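Local coordinates for protein succinate dehydrogenase subunit A (Mycolicibacterium smegmatis, PDB 7D6V) that probably oxidises succinate at a bound FAD, serving as the flavoprotein subunit of a respiratory succinate dehydrogenase, at residues Met86-Leu89 / His90-Ala94; Asn422-Gly425 / Gly426-Leu429. One frame throughout, in Å; residues are numbered along the deposited sequence.

Contact 1. Residues Met86-Leu89 / His90-Ala94; sequences MAEL and HAQEA
The imidazole of His-90 turns an edge to Ala-87, whose carbonyl O lies near the ring plane, while the carboxylate plane of Glu-88 and the amide plane of Gln-92 are turned 45° apart. Beyond the segments, His-70 meets the His-90 ring with its own plane steeply inclined, and NE2 of His-90 is hydrogen-bonded to OG of Ser-430.

Glu-88 and Gln-92 sit one turn apart. Glu-88 CG, on the stem, meets the amide nitrogen Gln-92 NE2 at 3.7 Å, and Gln-92 CG lies 3.1 Å from the backbone O of Glu-88. Gln-92 CG stands between its own N and carbonyl carbon (chi1 58°), which sets it over the carbonyl of Glu-88, from where the extended chain carries the amide to Glu-88 CG. The acid of Glu-88 is engaged otherwise, its two oxygens forming salt bridges with Arg-85 and Arg-606, as suits a buried carboxylate.

Leu-89 and Glu-93 run side by side. Leu-89 CD1 comes within 3.3 Å of Glu-93 OE2, the oxygen that pairs outside the two segments with Arg-438, against which Leu-89 also packs. The small side chain of Ala-87 lets Phe-71 and Thr-74 of helix 67-76 come close.

The backbone bond from His-90 N to Met-86 O is 2.9 Å long, whereas Glu-93 N reaches Leu-89 O (3.0 Å) only weakly, bent to 124°. These i to i+4 bonds and pairings are those of an alpha-helix, here helix 84-102, packed against helices 67-76 and 427-448 within the flavoprotein fold.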
loop_
_atom_site.group_PDB
_atom_site.type_symbol
_atom_site.label_atom_id
_atom_site.label_comp_id
_atom_site.label_asym_id
_atom_site.label_seq_id
_atom_site.Cartn_x
_atom_site.Cartn_y
_atom_site.Cartn_z
ATOM N N MET A 86 16.153 3.359 -27.747
ATOM C CA MET A 86 15.537 3.397 -26.426
ATOM C C MET A 86 15.957 2.200 -25.587
ATOM O O MET A 86 16.232 2.341 -24.392
ATOM C CB MET A 86 14.018 3.454 -26.556
ATOM C CG MET A 86 13.478 4.843 -26.822
ATOM S SD MET A 86 11.707 4.856 -27.132
ATOM C CE MET A 86 11.079 4.879 -25.458
ATOM N N ALA A 87 16.020 1.016 -26.198
ATOM C CA ALA A 87 16.425 -0.179 -25.466
ATOM C C ALA A 87 17.867 -0.072 -24.991
ATOM O O ALA A 87 18.173 -0.369 -23.832
ATOM C CB ALA A 87 16.232 -1.414 -26.344
ATOM N N GLU A 88 18.766 0.369 -25.872
ATOM C CA GLU A 88 20.166 0.530 -25.491
ATOM C C GLU A 88 20.321 1.565 -24.390
ATOM O O GLU A 88 21.077 1.362 -23.428
ATOM C CB GLU A 88 20.992 0.928 -26.711
ATOM C CG GLU A 88 22.369 1.463 -26.374
ATOM C CD GLU A 88 22.939 2.328 -27.475
ATOM O OE1 GLU A 88 22.152 2.857 -28.284
ATOM O OE2 GLU A 88 24.175 2.477 -27.534
ATOM N N LEU A 89 19.601 2.677 -24.507
ATOM C CA LEU A 89 19.738 3.761 -23.550
ATOM C C LEU A 89 19.197 3.349 -22.186
ATOM O O LEU A 89 19.810 3.638 -21.151
ATOM C CB LEU A 89 19.014 4.981 -24.113
ATOM C CG LEU A 89 19.208 6.393 -23.602
ATOM C CD1 LEU A 89 20.638 6.799 -23.855
ATOM C CD2 LEU A 89 18.272 7.290 -24.377
ATOM N N HIS A 90 18.072 2.629 -22.173
ATOM C CA HIS A 90 17.541 2.079 -20.932
ATOM C C HIS A 90 18.496 1.067 -20.319
ATOM O O HIS A 90 18.671 1.031 -19.098
ATOM C CB HIS A 90 16.180 1.438 -21.193
ATOM C CG HIS A 90 15.675 0.597 -20.064
ATOM N ND1 HIS A 90 15.928 -0.754 -19.971
ATOM C CD2 HIS A 90 14.900 0.906 -18.998
ATOM C CE1 HIS A 90 15.346 -1.237 -18.889
ATOM N NE2 HIS A 90 14.716 -0.251 -18.281
ATOM N N ALA A 91 19.112 0.225 -21.151
ATOM C CA ALA A 91 20.039 -0.772 -20.630
ATOM C C ALA A 91 21.238 -0.119 -19.962
ATOM O O ALA A 91 21.657 -0.538 -18.878
ATOM C CB ALA A 91 20.494 -1.704 -21.752
ATOM N N GLN A 92 21.801 0.915 -20.581
ATOM C CA GLN A 92 23.013 1.499 -20.026
ATOM C C GLN A 92 22.756 2.614 -19.020
ATOM O O GLN A 92 23.712 3.097 -18.409
ATOM C CB GLN A 92 23.931 2.010 -21.142
ATOM C CG GLN A 92 23.334 3.041 -22.056
ATOM C CD GLN A 92 24.086 3.144 -23.364
ATOM O OE1 GLN A 92 24.993 2.360 -23.631
ATOM N NE2 GLN A 92 23.716 4.117 -24.188
ATOM N N GLU A 93 21.506 3.027 -18.811
ATOM C CA GLU A 93 21.209 4.043 -17.808
ATOM C C GLU A 93 20.370 3.533 -16.644
ATOM O O GLU A 93 20.096 4.302 -15.720
ATOM C CB GLU A 93 20.507 5.236 -18.459
ATOM C CG GLU A 93 21.345 5.953 -19.496
ATOM C CD GLU A 93 20.655 7.177 -20.044
ATOM O OE1 GLU A 93 19.486 7.411 -19.678
ATOM O OE2 GLU A 93 21.280 7.909 -20.837
ATOM N N ALA A 94 19.955 2.271 -16.658
ATOM C CA ALA A 94 19.093 1.736 -15.609
ATOM C C ALA A 94 19.773 1.635 -14.242
ATOM O O ALA A 94 19.150 1.998 -13.239
ATOM C CB ALA A 94 18.540 0.368 -16.016
#

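Contact 2. Residues Asn422-Gly425 / Gly426-Leu429; sequences NRLG and GNSL. With FAD (flavin-adenine dinucleotide), chain D.
Arg-423 reaches past a type II beta-turn, formed by Leu-424 to Asn-427, to meet Ser-428 on the first turn of helix 427-448, whose N-terminus points at the flavin. The guanidinium turns its edge to the serine: NE donates to Ser-428 OG at 2.6 Å, with the oxygen almost in the guanidinium plane, and NH2 also donates to it, though at a modelled length too short to be trusted. FAD O2 lies in that plane too, at the edge, 2.9 Å from NH2 of Arg-423. The bend at chi3 (-67°) turns the long arginine chain so that this edge spans protein and cofactor at once, while Tyr-389 makes a cation-pi contact with the group.

Leu-424 and Asn-427 stand alongside each other and point the same way, Leu-424 CB being 3.6 Å from Asn-427 ND2. The leucine supplies an apolar flank, and the amide places its polar ends on other residues, ND2 on Thr-74 and OD1 on His-70. Beneath them, Asn-427 N bonds to Leu-424 O from well above the carbonyl plane, closing the turn.

Gly-426, the N-cap, has a positive phi of 96°, at which a CB would collide with the preceding carbonyl oxygen; glycine suits the third place of such a turn. Its amide is thereby presented to the pocket. The guanidinium and the helix N-terminus would probably polarise the C2 carbonyl of the flavin. Leu-429 adds an apolar wall, its CG 3.6 Å from FAD O2. Gly-426 N donates a weak hydrogen bond to that same FAD O2, 3.3 Å long.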
loop_
_atom_site.group_PDB
_atom_site.type_symbol
_atom_site.label_atom_id
_atom_site.label_comp_id
_atom_site.label_asym_id
_atom_site.label_seq_id
_atom_site.Cartn_x
_atom_site.Cartn_y
_atom_site.Cartn_z
ATOM N N ASN A 422 6.442 -7.085 -26.965
ATOM C CA ASN A 422 6.308 -7.746 -25.680
ATOM C C ASN A 422 7.309 -7.129 -24.721
ATOM O O ASN A 422 8.430 -6.804 -25.113
ATOM C CB ASN A 422 6.545 -9.257 -25.806
ATOM C CG ASN A 422 6.147 -10.013 -24.560
ATOM O OD1 ASN A 422 5.038 -9.858 -24.053
ATOM N ND2 ASN A 422 7.053 -10.841 -24.061
ATOM N N ARG A 423 6.891 -6.959 -23.477
ATOM C CA ARG A 423 7.724 -6.401 -22.428
ATOM C C ARG A 423 8.307 -7.495 -21.541
ATOM O O ARG A 423 7.668 -8.514 -21.269
ATOM C CB ARG A 423 6.916 -5.424 -21.577
ATOM C CG ARG A 423 5.801 -6.115 -20.835
ATOM C CD ARG A 423 4.975 -5.176 -20.014
ATOM N NE ARG A 423 5.759 -4.625 -18.927
ATOM C CZ ARG A 423 5.924 -5.245 -17.766
ATOM N NH1 ARG A 423 5.348 -6.419 -17.552
ATOM N NH2 ARG A 423 6.658 -4.690 -16.822
ATOM N N LEU A 424 9.547 -7.278 -21.117
ATOM C CA LEU A 424 10.144 -8.085 -20.065
ATOM C C LEU A 424 9.628 -7.616 -18.714
ATOM O O LEU A 424 9.422 -6.420 -18.497
ATOM C CB LEU A 424 11.668 -7.979 -20.096
ATOM C CG LEU A 424 12.484 -8.897 -21.003
ATOM C CD1 LEU A 424 12.130 -8.668 -22.443
ATOM C CD2 LEU A 424 13.961 -8.651 -20.791
ATOM N N GLY A 425 9.405 -8.561 -17.812
ATOM C CA GLY A 425 9.061 -8.192 -16.457
ATOM C C GLY A 425 10.209 -7.468 -15.790
ATOM O O GLY A 425 11.354 -7.919 -15.858
ATOM N N GLY A 426 9.918 -6.343 -15.145
ATOM C CA GLY A 426 10.922 -5.521 -14.516
ATOM C C GLY A 426 11.405 -4.367 -15.364
ATOM O O GLY A 426 11.955 -3.403 -14.820
ATOM N N ASN A 427 11.205 -4.435 -16.680
ATOM C CA ASN A 427 11.696 -3.386 -17.564
ATOM C C ASN A 427 10.843 -2.131 -17.487
ATOM O O ASN A 427 11.346 -1.033 -17.739
ATOM C CB ASN A 427 11.750 -3.892 -19.003
ATOM C CG ASN A 427 13.110 -4.427 -19.385
ATOM O OD1 ASN A 427 14.001 -4.548 -18.550
ATOM N ND2 ASN A 427 13.271 -4.767 -20.654
ATOM N N SER A 428 9.560 -2.263 -17.153
ATOM C CA SER A 428 8.699 -1.087 -17.098
ATOM C C SER A 428 9.084 -0.163 -15.952
ATOM O O SER A 428 9.114 1.061 -16.121
ATOM C CB SER A 428 7.241 -1.506 -16.971
ATOM O OG SER A 428 6.940 -2.512 -17.914
ATOM N N LEU A 429 9.371 -0.727 -14.778
ATOM C CA LEU A 429 9.685 0.100 -13.618
ATOM C C LEU A 429 10.962 0.904 -13.832
ATOM O O LEU A 429 11.032 2.078 -13.453
ATOM C CB LEU A 429 9.792 -0.771 -12.368
ATOM C CG LEU A 429 8.493 -1.396 -11.857
ATOM C CD1 LEU A 429 8.736 -2.163 -10.572
ATOM C CD2 LEU A 429 7.439 -0.327 -11.642
HETATM P PA FAD D . 1.097 5.491 -13.455
HETATM O O1A FAD D . 1.962 5.799 -12.291
HETATM O O2A FAD D . 0.388 4.193 -13.511
HETATM O O5B FAD D . -0.031 6.620 -13.509
HETATM C C5B FAD D . 0.013 7.737 -14.378
HETATM C C4B FAD D . -0.441 8.984 -13.638
HETATM O O4B FAD D . -1.085 9.884 -14.533
HETATM C C3B FAD D . -1.442 8.725 -12.539
HETATM O O3B FAD D . -1.055 9.513 -11.424
HETATM C C2B FAD D . -2.742 9.268 -13.072
HETATM O O2B FAD D . -3.604 9.742 -12.046
HETATM C C1B FAD D . -2.265 10.398 -13.936
HETATM N N9A FAD D . -3.262 10.744 -14.961
HETATM C C8A FAD D . -3.771 9.928 -15.883
HETATM N N7A FAD D . -4.654 10.579 -16.660
HETATM C C5A FAD D . -4.719 11.842 -16.228
HETATM C C6A FAD D . -5.450 13.063 -16.597
HETATM N N6A FAD D . -6.321 13.075 -17.617
HETATM N N1A FAD D . -5.220 14.170 -15.880
HETATM C C2A FAD D . -4.354 14.194 -14.864
HETATM N N3A FAD D . -3.661 13.126 -14.476
HETATM C C4A FAD D . -3.796 11.945 -15.108
HETATM N N1 FAD D . 5.709 -3.583 -14.234
HETATM C C2 FAD D . 6.840 -4.192 -13.828
HETATM O O2 FAD D . 7.902 -3.891 -14.379
HETATM N N3 FAD D . 6.872 -5.108 -12.859
HETATM C C4 FAD D . 5.773 -5.492 -12.222
HETATM O O4 FAD D . 5.828 -6.343 -11.326
HETATM C C4X FAD D . 4.488 -4.883 -12.600
HETATM N N5 FAD D . 3.340 -5.224 -11.994
HETATM C C5X FAD D . 2.186 -4.645 -12.360
HETATM C C6 FAD D . 1.011 -5.007 -11.722
HETATM C C7 FAD D . -0.183 -4.420 -12.094
HETATM C C7M FAD D . -1.463 -4.805 -11.413
HETATM C C8 FAD D . -0.204 -3.408 -13.169
HETATM C C8M FAD D . -1.500 -2.770 -13.573
HETATM C C9 FAD D . 0.965 -3.040 -13.807
HETATM C C9A FAD D . 2.158 -3.627 -13.438
HETATM N N10 FAD D . 3.341 -3.259 -14.083
HETATM C C10 FAD D . 4.526 -3.877 -13.674
HETATM C "C1'" FAD D . 3.345 -2.250 -15.136
HETATM C "C2'" FAD D . 3.883 -0.938 -14.577
HETATM O "O2'" FAD D . 3.454 -0.766 -13.228
HETATM C "C3'" FAD D . 3.387 0.269 -15.352
HETATM O "O3'" FAD D . 3.914 0.208 -16.671
HETATM C "C4'" FAD D . 3.860 1.557 -14.698
HETATM O "O4'" FAD D . 3.337 1.645 -13.381
HETATM C "C5'" FAD D . 3.420 2.791 -15.461
HETATM O "O5'" FAD D . 3.730 3.920 -14.659
HETATM P P FAD D . 3.451 5.418 -15.126
HETATM O O1P FAD D . 4.244 6.306 -14.236
HETATM O O2P FAD D . 3.644 5.526 -16.596
HETATM O O3P FAD D . 1.884 5.649 -14.843
#

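In the fold
Contact 1 lies farther from the cofactor than contact 2. Their centres are 12 Å apart, and the chain runs from one to the other through more than 300 residues, yet they touch: His-90 NE2 packs 3.5 Å from Asn-427 O. His-70 binds them further, meeting the ring of His-90 in contact 1 and hydrogen-bonding Asn-427 in contact 2. Contact 2 supplies first-shell residues of the FAD pocket, at the pyrimidine end of the flavin; contact 1 stays in a second shell, the side chain of His-90 being about 9 Å from FAD. Helix 84-102 therefore backs the start of helix 427-448, whose first turn meets the cofactor.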